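Local structure of oxalate--CoA ligase (Arabidopsis thaliana, 5IE2) at residues 434-442 / 453-464; 88-96 / 114-124. The protein belongs to the ANL superfamily of AMP-binding enzymes, with a large AMP-binding region followed by a smaller C-terminal domain, and is modelled here with bound ATP. All blocks are in the same frame, centred on the assembly; numbering follows the deposited sequence. Where two conformers were deposited one is given.

The two contacts sit in different parts of the enzyme, their centres 37 Å apart and their nearest atoms about 20 Å apart. Interaction 2 comes first along the chain: in the large AMP-binding region it packs helix 92-101 against helix 115-123, beside strand 104-110, which runs between them in sequence. Interaction 1 closes much later, in the C-terminal domain, as the hairpin of strands 436-446 and 450-459, two strands of a separate three-stranded sheet. The bound ATP lies about 12 Å from the V440 side chain of interaction 1 and about 11 Å from that of Y90 in interaction 2. Each contact ties together neighbouring elements of its own region, and neither touches the other.

Interaction 1: 434-442 / 453-464; sequences PDVSQGVAF and INCAVIPREGTT
A beta hairpin of the C-terminal domain, with a classic bulge in its first strand, brings 434-442 antiparallel to 453-464. At the bulge S437 and Q438 both face I458: I458 O accepts from S437 N at 2.8 Å, nearly along its C=O axis, and also from Q438 N, which lies in the carbonyl plane on a lone pair. Two N-H groups therefore grip one oxygen. From the bulge onward the hydrogen-bonded pairs Q438 with I458, V440 with A456 and F442 with N454 each exchange two backbone bonds. F442 has CG between its backbone N and carbonyl carbon (chi1 57°), which lays the ring across the neighbouring strand; CE1 reaches N454 CB at 3.6 Å, while N454 O stands over one face, offset toward the rim. At the other end, R460 N donates to D435 O at 2.9 Å from above the carbonyl plane. The extended R460 side chain then brings NE to P434 O at 3.0 Å, a weak bond bent to 123°. Its NH2 donates to a water in the guanidinium plane, which is also placed to donate to V436 O, though other acceptors compete for its protons. A type II turn, R460 to T463, returns T463 to D435, where T463 CG2 meets D435 OD1 at 3.6 Å. A second water donates to both D435 OD2 and T464 O. Strand 450-459 is the middle strand of a three-stranded sheet, flanked by 436-446 and 487-489. Helix 423-430 touches A441, I453 and C455 on one face; helix 503-510 covers V440, F442 and A456 on the other.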
loop_
_atom_site.group_PDB
_atom_site.type_symbol
_atom_site.label_atom_id
_atom_site.label_comp_id
_atom_site.label_asym_id
_atom_site.label_seq_id
_atom_site.Cartn_x
_atom_site.Cartn_y
_atom_site.Cartn_z
ATOM N N PRO A 434 14.684 24.885 4.165
ATOM C CA PRO A 434 15.930 24.247 4.641
ATOM C C PRO A 434 15.807 23.596 6.006
ATOM O O PRO A 434 16.475 22.577 6.253
ATOM C CB PRO A 434 16.923 25.421 4.724
ATOM C CG PRO A 434 16.409 26.431 3.781
ATOM C CD PRO A 434 14.895 26.265 3.700
ATOM N N ASP A 435 14.942 24.136 6.872
ATOM C CA ASP A 435 14.849 23.643 8.249
ATOM C C ASP A 435 13.625 22.802 8.536
ATOM O O ASP A 435 13.326 22.539 9.690
ATOM C CB ASP A 435 14.866 24.814 9.245
ATOM C CG ASP A 435 16.116 25.641 9.142
ATOM O OD1 ASP A 435 17.188 25.084 8.854
ATOM O OD2 ASP A 435 16.034 26.868 9.348
ATOM N N VAL A 436 12.893 22.393 7.498
ATOM C CA VAL A 436 11.700 21.577 7.702
ATOM C C VAL A 436 12.008 20.105 7.422
ATOM O O VAL A 436 12.515 19.741 6.353
ATOM C CB VAL A 436 10.512 22.047 6.798
ATOM C CG1 VAL A 436 9.392 21.074 6.875
ATOM C CG2 VAL A 436 10.035 23.449 7.210
ATOM N N SER A 437 11.748 19.259 8.403
ATOM C CA SER A 437 11.952 17.830 8.222
ATOM C C SER A 437 10.641 17.192 7.800
ATOM O O SER A 437 10.629 16.229 7.005
ATOM C CB SER A 437 12.472 17.179 9.493
ATOM O OG SER A 437 11.394 16.600 10.183
ATOM N N GLN A 438 9.535 17.686 8.348
ATOM C CA GLN A 438 8.245 17.182 7.903
ATOM C C GLN A 438 7.199 18.295 7.858
ATOM O O GLN A 438 7.295 19.262 8.595
ATOM C CB GLN A 438 7.753 16.031 8.794
ATOM C CG GLN A 438 6.442 15.392 8.304
ATOM C CD GLN A 438 6.549 14.731 6.893
ATOM O OE1 GLN A 438 6.474 15.413 5.846
ATOM N NE2 GLN A 438 6.694 13.383 6.877
ATOM N N GLY A 439 6.205 18.194 6.985
ATOM C CA GLY A 439 5.190 19.262 6.938
ATOM C C GLY A 439 3.855 18.804 6.375
ATOM O O GLY A 439 3.838 17.921 5.503
ATOM N N VAL A 440 2.744 19.395 6.828
ATOM C CA VAL A 440 1.433 18.976 6.331
ATOM C C VAL A 440 0.498 20.178 6.328
ATOM O O VAL A 440 0.416 20.922 7.317
ATOM C CB VAL A 440 0.787 17.815 7.179
ATOM C CG1 VAL A 440 0.660 18.239 8.638
ATOM C CG2 VAL A 440 -0.594 17.415 6.624
ATOM N N ALA A 441 -0.173 20.411 5.204
ATOM C CA ALA A 441 -1.144 21.503 5.113
ATOM C C ALA A 441 -2.546 20.960 5.255
ATOM O O ALA A 441 -2.777 19.802 4.920
ATOM C CB ALA A 441 -1.012 22.269 3.767
ATOM N N PHE A 442 -3.491 21.806 5.678
ATOM C CA PHE A 442 -4.852 21.340 5.947
ATOM C C PHE A 442 -5.832 22.499 6.014
ATOM O O PHE A 442 -5.456 23.645 6.310
ATOM C CB PHE A 442 -4.900 20.508 7.255
ATOM C CG PHE A 442 -4.381 21.234 8.484
ATOM C CD1 PHE A 442 -5.238 22.007 9.249
ATOM C CD2 PHE A 442 -3.062 21.104 8.890
ATOM C CE1 PHE A 442 -4.782 22.670 10.388
ATOM C CE2 PHE A 442 -2.600 21.758 10.032
ATOM C CZ PHE A 442 -3.465 22.551 10.771
ATOM N N ILE A 453 -6.467 27.953 4.758
ATOM C CA ILE A 453 -5.399 26.981 4.856
ATOM C C ILE A 453 -4.496 27.285 6.065
ATOM O O ILE A 453 -4.121 28.442 6.292
ATOM C CB ILE A 453 -4.548 26.947 3.569
ATOM C CG1 ILE A 453 -3.343 26.031 3.754
ATOM C CG2 ILE A 453 -4.141 28.392 3.144
ATOM C CD1 ILE A 453 -2.682 25.666 2.436
ATOM N N ASN A 454 -4.188 26.221 6.812
ATOM C CA ASN A 454 -3.180 26.205 7.865
ATOM C C ASN A 454 -2.177 25.091 7.581
ATOM O O ASN A 454 -2.378 24.288 6.678
ATOM C CB ASN A 454 -3.818 25.977 9.230
ATOM C CG ASN A 454 -4.507 27.203 9.794
ATOM O OD1 ASN A 454 -4.715 28.214 9.122
ATOM N ND2 ASN A 454 -4.864 27.110 11.051
ATOM N N CYS A 455 -1.103 25.014 8.354
ATOM C CA CYS A 455 -0.199 23.895 8.211
ATOM C C CYS A 455 0.501 23.587 9.553
ATOM O O CYS A 455 0.431 24.392 10.469
ATOM C CB CYS A 455 0.835 24.186 7.126
ATOM S SG CYS A 455 2.109 25.399 7.594
ATOM N N ALA A 456 1.152 22.430 9.639
ATOM C CA ALA A 456 2.015 22.071 10.770
ATOM C C ALA A 456 3.346 21.582 10.243
ATOM O O ALA A 456 3.402 20.859 9.211
ATOM C CB ALA A 456 1.341 20.997 11.634
ATOM N N VAL A 457 4.425 21.973 10.906
ATOM C CA VAL A 457 5.735 21.514 10.496
ATOM C C VAL A 457 6.511 20.956 11.694
ATOM O O VAL A 457 6.333 21.395 12.842
ATOM C CB VAL A 457 6.591 22.648 9.830
ATOM C CG1 VAL A 457 5.922 23.191 8.605
ATOM C CG2 VAL A 457 6.803 23.758 10.780
ATOM N N ILE A 458 7.354 19.979 11.396
ATOM C CA ILE A 458 8.401 19.499 12.277
ATOM C C ILE A 458 9.737 20.030 11.812
ATOM O O ILE A 458 10.175 19.738 10.663
ATOM C CB ILE A 458 8.447 17.958 12.286
ATOM C CG1 ILE A 458 7.119 17.394 12.763
ATOM C CG2 ILE A 458 9.605 17.459 13.141
ATOM C CD1 ILE A 458 7.067 15.879 12.669
ATOM N N PRO A 459 10.397 20.828 12.681
ATOM C CA PRO A 459 11.715 21.370 12.358
ATOM C C PRO A 459 12.778 20.281 12.429
ATOM O O PRO A 459 12.575 19.242 13.075
ATOM C CB PRO A 459 11.920 22.491 13.408
ATOM C CG PRO A 459 10.959 22.202 14.495
ATOM C CD PRO A 459 9.846 21.360 13.946
ATOM N N ARG A 460 13.860 20.483 11.693
ATOM C CA ARG A 460 15.000 19.586 11.759
ATOM C C ARG A 460 15.646 19.743 13.119
ATOM O O ARG A 460 15.670 20.855 13.666
ATOM C CB ARG A 460 16.009 19.902 10.656
ATOM C CG ARG A 460 15.541 19.507 9.271
ATOM C CD ARG A 460 16.547 19.941 8.239
ATOM N NE ARG A 460 16.012 19.657 6.907
ATOM C CZ ARG A 460 16.075 18.470 6.308
ATOM N NH1 ARG A 460 16.663 17.436 6.917
ATOM N NH2 ARG A 460 15.548 18.313 5.088
ATOM N N GLU A 461 16.207 18.658 13.633
ATOM C CA GLU A 461 16.823 18.698 14.960
ATOM C C GLU A 461 17.955 19.726 14.999
ATOM O O GLU A 461 18.752 19.839 14.063
ATOM C CB GLU A 461 17.315 17.315 15.395
ATOM C CG GLU A 461 16.555 16.800 16.634
ATOM C CD GLU A 461 17.259 15.655 17.354
ATOM O OE1 GLU A 461 16.931 14.469 17.097
ATOM O OE2 GLU A 461 18.140 15.953 18.193
ATOM N N GLY A 462 17.970 20.517 16.072
ATOM C CA GLY A 462 18.983 21.531 16.263
ATOM C C GLY A 462 18.743 22.783 15.448
ATOM O O GLY A 462 19.606 23.658 15.370
ATOM N N THR A 463 17.561 22.896 14.859
ATOM C CA THR A 463 17.232 24.122 14.159
ATOM C C THR A 463 16.079 24.713 14.928
ATOM O O THR A 463 15.377 23.998 15.646
ATOM C CB THR A 463 16.806 23.903 12.676
ATOM O OG1 THR A 463 15.580 23.172 12.636
ATOM C CG2 THR A 463 17.889 23.157 11.873
ATOM N N THR A 464 15.886 26.010 14.792
ATOM C CA THR A 464 14.675 26.623 15.306
ATOM C C THR A 464 13.930 27.341 14.160
ATOM O O THR A 464 14.519 28.068 13.353
ATOM C CB THR A 464 14.970 27.599 16.461
ATOM O OG1 THR A 464 15.714 28.713 15.961
ATOM C CG2 THR A 464 15.786 26.916 17.562
HETATM O O HOH W 1 14.017 28.293 10.860
HETATM O O HOH W 2 14.591 20.642 4.083
#

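Interaction 2: 88-96 / 114-124; sequences AAYTAEEFE and NAPAQEAASKL
With CG anti to the backbone N in both residues (chi1 172° in E96), E96 and K123 reach out as extended chains and cross, closing a salt bridge of 2.6 Å between E96 OE1 and K123 NZ on the syn side of the carboxylate. N114 is likewise anti at chi1 (-177°), which swings its amide toward A88: ND2 donates to A88 O at 2.9 Å, on a lone pair and within both the carbonyl and amide planes. N114 is also the N-cap of helix 115-123, its OD1 accepting from A117 N; T91 and E94 form a capping box on helix 92-101. The F95 ring receives A117 CB over its centre, 3.5 Å from the centroid, a CH-pi contact. Y90 CB lies over the opposite face, toward the rim, so both faces are covered. A120 CB sits 3.6 Å from F95 CB, and P116 CB packs on A92. The axes of segments 92-96 and 115-123 approach to 7.9 Å, crossing at -50°, a closeness consistent with the small alanines between them. The chemistry is thus divided: an apolar seam of F95, P116 and alanines, an amide joining a loop carbonyl to a helix start, and an ion pair at the margin, where solvent probably tempers its strength.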
loop_
_atom_site.group_PDB
_atom_site.type_symbol
_atom_site.label_atom_id
_atom_site.label_comp_id
_atom_site.label_asym_id
_atom_site.label_seq_id
_atom_site.Cartn_x
_atom_site.Cartn_y
_atom_site.Cartn_z
ATOM N N ALA A 88 -2.076 -6.034 13.470
ATOM C CA ALA A 88 -1.859 -6.725 14.732
ATOM C C ALA A 88 -2.028 -5.793 15.930
ATOM O O ALA A 88 -2.185 -6.277 17.061
ATOM C CB ALA A 88 -0.446 -7.370 14.769
ATOM N N ALA A 89 -2.005 -4.477 15.678
ATOM C CA ALA A 89 -2.022 -3.494 16.780
ATOM C C ALA A 89 -3.428 -3.088 17.208
ATOM O O ALA A 89 -3.605 -2.241 18.096
ATOM C CB ALA A 89 -1.223 -2.257 16.382
ATOM N N TYR A 90 -4.454 -3.664 16.592
ATOM C CA TYR A 90 -5.829 -3.363 16.972
ATOM C C TYR A 90 -6.121 -3.715 18.445
ATOM O O TYR A 90 -5.558 -4.682 18.987
ATOM C CB TYR A 90 -6.818 -4.138 16.077
ATOM C CG TYR A 90 -7.049 -3.564 14.683
ATOM C CD1 TYR A 90 -6.982 -2.202 14.429
ATOM C CD2 TYR A 90 -7.347 -4.411 13.605
ATOM C CE1 TYR A 90 -7.227 -1.682 13.145
ATOM C CE2 TYR A 90 -7.558 -3.907 12.347
ATOM C CZ TYR A 90 -7.518 -2.540 12.114
ATOM O OH TYR A 90 -7.739 -2.044 10.831
ATOM N N THR A 91 -7.031 -2.952 19.047
ATOM C CA THR A 91 -7.549 -3.302 20.368
ATOM C C THR A 91 -8.509 -4.473 20.253
ATOM O O THR A 91 -8.967 -4.796 19.151
ATOM C CB THR A 91 -8.282 -2.149 20.995
ATOM O OG1 THR A 91 -9.482 -1.901 20.234
ATOM C CG2 THR A 91 -7.389 -0.909 21.052
ATOM N N ALA A 92 -8.850 -5.098 21.381
ATOM C CA ALA A 92 -9.797 -6.205 21.343
ATOM C C ALA A 92 -11.138 -5.727 20.742
ATOM O O ALA A 92 -11.806 -6.479 20.025
ATOM C CB ALA A 92 -10.015 -6.796 22.744
ATOM N N GLU A 93 -11.534 -4.478 21.025
ATOM C CA GLU A 93 -12.804 -3.944 20.516
ATOM C C GLU A 93 -12.779 -3.782 18.993
ATOM O O GLU A 93 -13.778 -4.068 18.273
ATOM C CB GLU A 93 -13.143 -2.580 21.180
ATOM C CG GLU A 93 -13.029 -2.562 22.750
ATOM C CD GLU A 93 -11.609 -2.809 23.311
ATOM O OE1 GLU A 93 -10.636 -2.360 22.702
ATOM O OE2 GLU A 93 -11.460 -3.466 24.358
ATOM N N GLU A 94 -11.640 -3.289 18.509
ATOM C CA GLU A 94 -11.435 -3.144 17.057
ATOM C C GLU A 94 -11.446 -4.506 16.388
ATOM O O GLU A 94 -12.125 -4.709 15.372
ATOM C CB GLU A 94 -10.142 -2.417 16.768
ATOM C CG GLU A 94 -10.185 -0.948 17.258
ATOM C CD GLU A 94 -8.848 -0.224 17.131
ATOM O OE1 GLU A 94 -7.806 -0.736 17.581
ATOM O OE2 GLU A 94 -8.832 0.860 16.521
ATOM N N PHE A 95 -10.711 -5.451 16.958
ATOM C CA PHE A 95 -10.722 -6.810 16.402
ATOM C C PHE A 95 -12.117 -7.409 16.379
ATOM O O PHE A 95 -12.488 -8.068 15.405
ATOM C CB PHE A 95 -9.806 -7.741 17.172
ATOM C CG PHE A 95 -8.364 -7.715 16.714
ATOM C CD1 PHE A 95 -8.011 -8.085 15.418
ATOM C CD2 PHE A 95 -7.342 -7.363 17.622
ATOM C CE1 PHE A 95 -6.650 -8.105 15.007
ATOM C CE2 PHE A 95 -6.003 -7.398 17.225
ATOM C CZ PHE A 95 -5.657 -7.741 15.910
ATOM N N GLU A 96 -12.896 -7.193 17.423
ATOM C CA GLU A 96 -14.240 -7.746 17.450
ATOM C C GLU A 96 -15.055 -7.148 16.318
ATOM O O GLU A 96 -15.773 -7.880 15.583
ATOM C CB GLU A 96 -14.926 -7.503 18.804
ATOM C CG GLU A 96 -16.388 -7.897 18.759
ATOM C CD GLU A 96 -17.131 -7.760 20.092
ATOM O OE1 GLU A 96 -16.470 -7.618 21.151
ATOM O OE2 GLU A 96 -18.380 -7.803 20.059
ATOM N N ASN A 114 -1.734 -13.382 19.571
ATOM C CA ASN A 114 -2.124 -11.980 19.632
ATOM C C ASN A 114 -3.274 -11.887 20.619
ATOM O O ASN A 114 -4.407 -12.334 20.343
ATOM C CB ASN A 114 -2.514 -11.458 18.245
ATOM C CG ASN A 114 -2.855 -9.965 18.268
ATOM O OD1 ASN A 114 -3.786 -9.555 18.937
ATOM N ND2 ASN A 114 -2.104 -9.169 17.540
ATOM N N ALA A 115 -3.005 -11.359 21.817
ATOM C CA ALA A 115 -3.987 -11.477 22.880
ATOM C C ALA A 115 -5.303 -10.734 22.591
ATOM O O ALA A 115 -6.379 -11.297 22.804
ATOM C CB ALA A 115 -3.354 -11.023 24.232
ATOM N N PRO A 116 -5.234 -9.487 22.076
ATOM C CA PRO A 116 -6.499 -8.818 21.756
ATOM C C PRO A 116 -7.282 -9.555 20.659
ATOM O O PRO A 116 -8.516 -9.645 20.767
ATOM C CB PRO A 116 -6.058 -7.424 21.271
ATOM C CG PRO A 116 -4.741 -7.205 21.951
ATOM C CD PRO A 116 -4.081 -8.580 21.918
ATOM N N ALA A 117 -6.601 -10.078 19.633
ATOM C CA ALA A 117 -7.344 -10.735 18.563
ATOM C C ALA A 117 -7.939 -12.020 19.095
ATOM O O ALA A 117 -9.089 -12.343 18.811
ATOM C CB ALA A 117 -6.453 -11.020 17.328
ATOM N N GLN A 118 -7.179 -12.728 19.911
ATOM C CA GLN A 118 -7.681 -13.980 20.503
ATOM C C GLN A 118 -8.864 -13.761 21.445
ATOM O O GLN A 118 -9.804 -14.573 21.505
ATOM C CB GLN A 118 -6.557 -14.690 21.249
ATOM C CG GLN A 118 -5.575 -15.344 20.293
ATOM C CD GLN A 118 -4.330 -15.877 20.973
ATOM O OE1 GLN A 118 -3.218 -15.478 20.642
ATOM N NE2 GLN A 118 -4.509 -16.772 21.928
ATOM N N GLU A 119 -8.806 -12.669 22.190
ATOM C CA GLU A 119 -9.902 -12.248 23.095
ATOM C C GLU A 119 -11.175 -11.988 22.282
ATOM O O GLU A 119 -12.290 -12.493 22.601
ATOM C CB GLU A 119 -9.486 -10.992 23.865
ATOM C CG GLU A 119 -10.539 -10.450 24.854
ATOM C CD GLU A 119 -10.119 -9.110 25.514
ATOM O OE1 GLU A 119 -8.898 -8.886 25.686
ATOM O OE2 GLU A 119 -11.016 -8.287 25.859
ATOM N N ALA A 120 -11.014 -11.205 21.211
ATOM C CA ALA A 120 -12.168 -10.920 20.327
ATOM C C ALA A 120 -12.736 -12.209 19.667
ATOM O O ALA A 120 -13.953 -12.391 19.585
ATOM C CB ALA A 120 -11.771 -9.899 19.227
ATOM N N ALA A 121 -11.851 -13.091 19.190
ATOM C CA ALA A 121 -12.292 -14.315 18.502
ATOM C C ALA A 121 -13.042 -15.207 19.510
ATOM O O ALA A 121 -14.080 -15.774 19.186
ATOM C CB ALA A 121 -11.087 -15.069 17.864
ATOM N N SER A 122 -12.530 -15.309 20.734
ATOM C CA SER A 122 -13.215 -16.096 21.750
ATOM C C SER A 122 -14.605 -15.532 22.059
ATOM O O SER A 122 -15.575 -16.296 22.168
ATOM C CB SER A 122 -12.380 -16.156 23.025
ATOM O OG SER A 122 -13.074 -16.878 24.016
ATOM N N LYS A 123 -14.702 -14.211 22.189
ATOM C CA LYS A 123 -16.004 -13.595 22.470
ATOM C C LYS A 123 -17.004 -13.889 21.347
ATOM O O LYS A 123 -18.185 -14.106 21.592
ATOM C CB LYS A 123 -15.840 -12.082 22.665
ATOM C CG LYS A 123 -17.132 -11.321 22.888
ATOM C CD LYS A 123 -16.842 -9.877 23.273
ATOM C CE LYS A 123 -18.108 -9.014 23.290
ATOM N NZ LYS A 123 -17.758 -7.555 23.465
ATOM N N LEU A 124 -16.516 -13.948 20.111
ATOM C CA LEU A 124 -17.377 -14.198 18.970
ATOM C C LEU A 124 -17.485 -15.680 18.605
ATOM O O LEU A 124 -18.116 -15.990 17.610
ATOM C CB LEU A 124 -16.858 -13.448 17.752
ATOM C CG LEU A 124 -16.863 -11.930 17.770
ATOM C CD1 LEU A 124 -16.010 -11.344 16.573
ATOM C CD2 LEU A 124 -18.303 -11.389 17.749
#